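Local coordinates for protein nigerythrin (Desulfovibrio vulgaris subsp. vulgaris, PDB 1YUZ) that shows NADH peroxidase activity in vitro as a homodimeric rubrerythrin-family protein that combines a diiron four-helix bundle with a rubredoxin-like iron centre, at residues 24-29 / 123-128. Sequence-based numbering, arbitrary orientation. Where two conformers were deposited one is given.
Sequences TAVGST and YPAFIR
Val26 lies closest to Phe126 along the two backbones, their CA atoms 6.8 Å apart, where the extended residues 24-26, in the loop that leads into helix 29-56, pass beside helix 104-132 of the ferritin-like four-helix bundle. It is a worked example of how a loop leading into a bundle helix can lie against a neighbouring helix through methyl groups and a backbone carbonyl. The methyl CG2 of Thr24 comes obliquely to the Phe126 ring, 3.5 Å from CE2. With chi1 at -56°, OG1 sits beside the backbone N, where it is hydrogen-bonded to Asp121 and Tyr117, and CG2 takes the position anti to that N, on the side of the ring. One branched side chain thus presents carbon to the ring and oxygen to polar partners. The carbonyl O of Ala25 meets the same ring at its edge, in plane, 3.7 Å from CE2. On Val26 the branch beside the backbone N does the touching: CG2 rests 3.9 Å from CB of Ala125. The Phe126 side chain also touches Asn32 and Ala35 of helix 29-56, its ring meets that of Phe142 on helix 136-161, and it lies about 10 Å from a bound iron(III) ion. No direct hydrogen bond crosses between the segments; instead, one water donates to Thr29 OG1 at 3.0 Å and to the backbone O of Phe126 at 2.8 Å.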
ATOM      1  N   THR B  24      17.147  -5.080   6.775  1.00 17.87           N
ATOM      2  CA  THR B  24      17.946  -3.883   7.001  1.00 17.51           C
ATOM      3  C   THR B  24      19.186  -4.090   7.865  1.00 17.29           C
ATOM      4  O   THR B  24      19.109  -4.623   8.973  1.00 17.29           O
ATOM      5  CB  THR B  24      17.090  -2.773   7.656  1.00 17.44           C
ATOM      6  OG1 THR B  24      15.938  -2.510   6.845  1.00 17.66           O
ATOM      7  CG2 THR B  24      17.896  -1.492   7.804  1.00 17.42           C
ATOM      8  N   ALA B  25      20.329  -3.654   7.347  1.00 17.06           N
ATOM      9  CA  ALA B  25      21.582  -3.744   8.081  1.00 16.85           C
ATOM     10  C   ALA B  25      21.575  -2.566   9.042  1.00 16.69           C
ATOM     11  O   ALA B  25      21.392  -1.422   8.626  1.00 16.71           O
ATOM     12  CB  ALA B  25      22.754  -3.630   7.136  1.00 16.89           C
ATOM     13  N   VAL B  26      21.763  -2.849  10.325  1.00 16.45           N
ATOM     14  CA  VAL B  26      21.760  -1.802  11.335  1.00 16.22           C
ATOM     15  C   VAL B  26      23.127  -1.604  11.970  1.00 16.09           C
ATOM     16  O   VAL B  26      23.695  -2.529  12.549  1.00 16.30           O
ATOM     17  CB  VAL B  26      20.744  -2.113  12.452  1.00 16.17           C
ATOM     18  CG1 VAL B  26      20.773  -1.016  13.505  1.00 16.10           C
ATOM     19  CG2 VAL B  26      19.348  -2.240  11.861  1.00 16.18           C
ATOM     20  N   GLY B  27      23.650  -0.390  11.848  1.00 15.82           N
ATOM     21  CA  GLY B  27      24.937  -0.069  12.433  1.00 15.52           C
ATOM     22  C   GLY B  27      24.715   1.013  13.469  1.00 15.22           C
ATOM     23  O   GLY B  27      23.649   1.072  14.083  1.00 15.25           O
ATOM     24  N   SER B  28      25.714   1.859  13.680  1.00 15.06           N
ATOM     25  CA  SER B  28      25.575   2.944  14.640  1.00 14.79           C
ATOM     26  C   SER B  28      24.553   3.911  14.056  1.00 14.50           C
ATOM     27  O   SER B  28      24.275   3.876  12.858  1.00 14.39           O
ATOM     28  CB  SER B  28      26.908   3.666  14.827  1.00 14.96           C
ATOM     29  OG  SER B  28      27.292   4.323  13.635  1.00 15.47           O
ATOM     30  N   THR B  29      23.994   4.775  14.893  1.00 14.16           N
ATOM     31  CA  THR B  29      23.016   5.730  14.390  1.00 13.91           C
ATOM     32  C   THR B  29      23.631   6.606  13.302  1.00 13.84           C
ATOM     33  O   THR B  29      22.964   6.955  12.330  1.00 13.66           O
ATOM     34  CB  THR B  29      22.456   6.598  15.527  1.00 13.86           C
ATOM     35  OG1 THR B  29      21.642   5.783  16.378  1.00 13.88           O
ATOM     36  CG2 THR B  29      21.615   7.737  14.970  1.00 13.78           C
ATOM     37  N   TYR B 123      13.121   2.330   8.568  1.00  9.14           N
ATOM     38  CA  TYR B 123      13.043   3.361   9.586  1.00  8.90           C
ATOM     39  C   TYR B 123      12.746   2.804  10.975  1.00  8.98           C
ATOM     40  O   TYR B 123      13.354   3.246  11.949  1.00  8.85           O
ATOM     41  CB  TYR B 123      12.074   4.471   9.157  1.00  8.56           C
ATOM     42  CG  TYR B 123      12.725   5.430   8.172  1.00  7.97           C
ATOM     43  CD1 TYR B 123      12.147   5.689   6.928  1.00  7.96           C
ATOM     44  CD2 TYR B 123      13.933   6.066   8.480  1.00  7.98           C
ATOM     45  CE1 TYR B 123      12.752   6.552   6.016  1.00  7.87           C
ATOM     46  CE2 TYR B 123      14.545   6.933   7.576  1.00  7.98           C
ATOM     47  CZ  TYR B 123      13.949   7.172   6.346  1.00  7.91           C
ATOM     48  OH  TYR B 123      14.551   8.036   5.456  1.00  7.98           O
ATOM     49  N   PRO B 124      11.831   1.823  11.097  1.00  9.05           N
ATOM     50  CA  PRO B 124      11.598   1.307  12.453  1.00  9.40           C
ATOM     51  C   PRO B 124      12.893   0.718  13.040  1.00  9.50           C
ATOM     52  O   PRO B 124      13.159   0.858  14.234  1.00  9.68           O
ATOM     53  CB  PRO B 124      10.525   0.248  12.234  1.00  9.36           C
ATOM     54  CG  PRO B 124       9.700   0.857  11.148  1.00  9.32           C
ATOM     55  CD  PRO B 124      10.761   1.380  10.182  1.00  9.10           C
ATOM     56  N   ALA B 125      13.701   0.076  12.198  1.00  9.69           N
ATOM     57  CA  ALA B 125      14.963  -0.514  12.652  1.00  9.86           C
ATOM     58  C   ALA B 125      15.917   0.578  13.121  1.00 10.00           C
ATOM     59  O   ALA B 125      16.573   0.445  14.161  1.00 10.18           O
ATOM     60  CB  ALA B 125      15.608  -1.314  11.525  1.00 10.13           C
ATOM     61  N   PHE B 126      16.001   1.654  12.348  1.00  9.92           N
ATOM     62  CA  PHE B 126      16.879   2.767  12.684  1.00 10.06           C
ATOM     63  C   PHE B 126      16.372   3.529  13.902  1.00 10.12           C
ATOM     64  O   PHE B 126      17.161   4.006  14.717  1.00 10.10           O
ATOM     65  CB  PHE B 126      16.997   3.718  11.493  1.00 10.03           C
ATOM     66  CG  PHE B 126      17.760   3.150  10.328  1.00 10.00           C
ATOM     67  CD1 PHE B 126      17.824   3.851   9.130  1.00 10.06           C
ATOM     68  CD2 PHE B 126      18.435   1.933  10.430  1.00 10.15           C
ATOM     69  CE1 PHE B 126      18.545   3.357   8.049  1.00 10.06           C
ATOM     70  CE2 PHE B 126      19.161   1.431   9.352  1.00 10.22           C
ATOM     71  CZ  PHE B 126      19.216   2.143   8.162  1.00 10.15           C
ATOM     72  N   ILE B 127      15.055   3.651  14.026  1.00 10.40           N
ATOM     73  CA  ILE B 127      14.471   4.337  15.171  1.00 10.80           C
ATOM     74  C   ILE B 127      14.815   3.565  16.438  1.00 11.23           C
ATOM     75  O   ILE B 127      15.235   4.148  17.435  1.00 11.24           O
ATOM     76  CB  ILE B 127      12.936   4.438  15.036  1.00 10.52           C
ATOM     77  CG1 ILE B 127      12.582   5.396  13.894  1.00 10.58           C
ATOM     78  CG2 ILE B 127      12.321   4.906  16.352  1.00 10.56           C
ATOM     79  CD1 ILE B 127      11.122   5.379  13.514  1.00 10.60           C
ATOM     80  N   ARG B 128      14.637   2.249  16.395  0.50 11.46           N
ATOM     81  CA  ARG B 128      14.932   1.415  17.550  0.50 11.89           C
ATOM     82  C   ARG B 128      16.389   1.554  17.974  0.50 12.00           C
ATOM     83  O   ARG B 128      16.683   1.693  19.161  0.50 11.99           O
ATOM     84  CB  ARG B 128      14.624  -0.050  17.239  0.50 12.15           C
ATOM     85  CG  ARG B 128      14.900  -0.983  18.402  0.50 12.50           C
ATOM     86  CD  ARG B 128      14.005  -0.670  19.591  0.50 12.84           C
ATOM     87  NE  ARG B 128      14.464  -1.350  20.801  0.50 13.25           N
ATOM     88  CZ  ARG B 128      13.798  -1.371  21.952  0.50 13.45           C
ATOM     89  NH1 ARG B 128      12.632  -0.750  22.062  0.50 13.64           N
ATOM     90  NH2 ARG B 128      14.301  -2.016  22.996  0.50 13.65           N
TER
HETATM   91  O   HOH W   1      19.878   4.577  14.305  1.00 11.08           O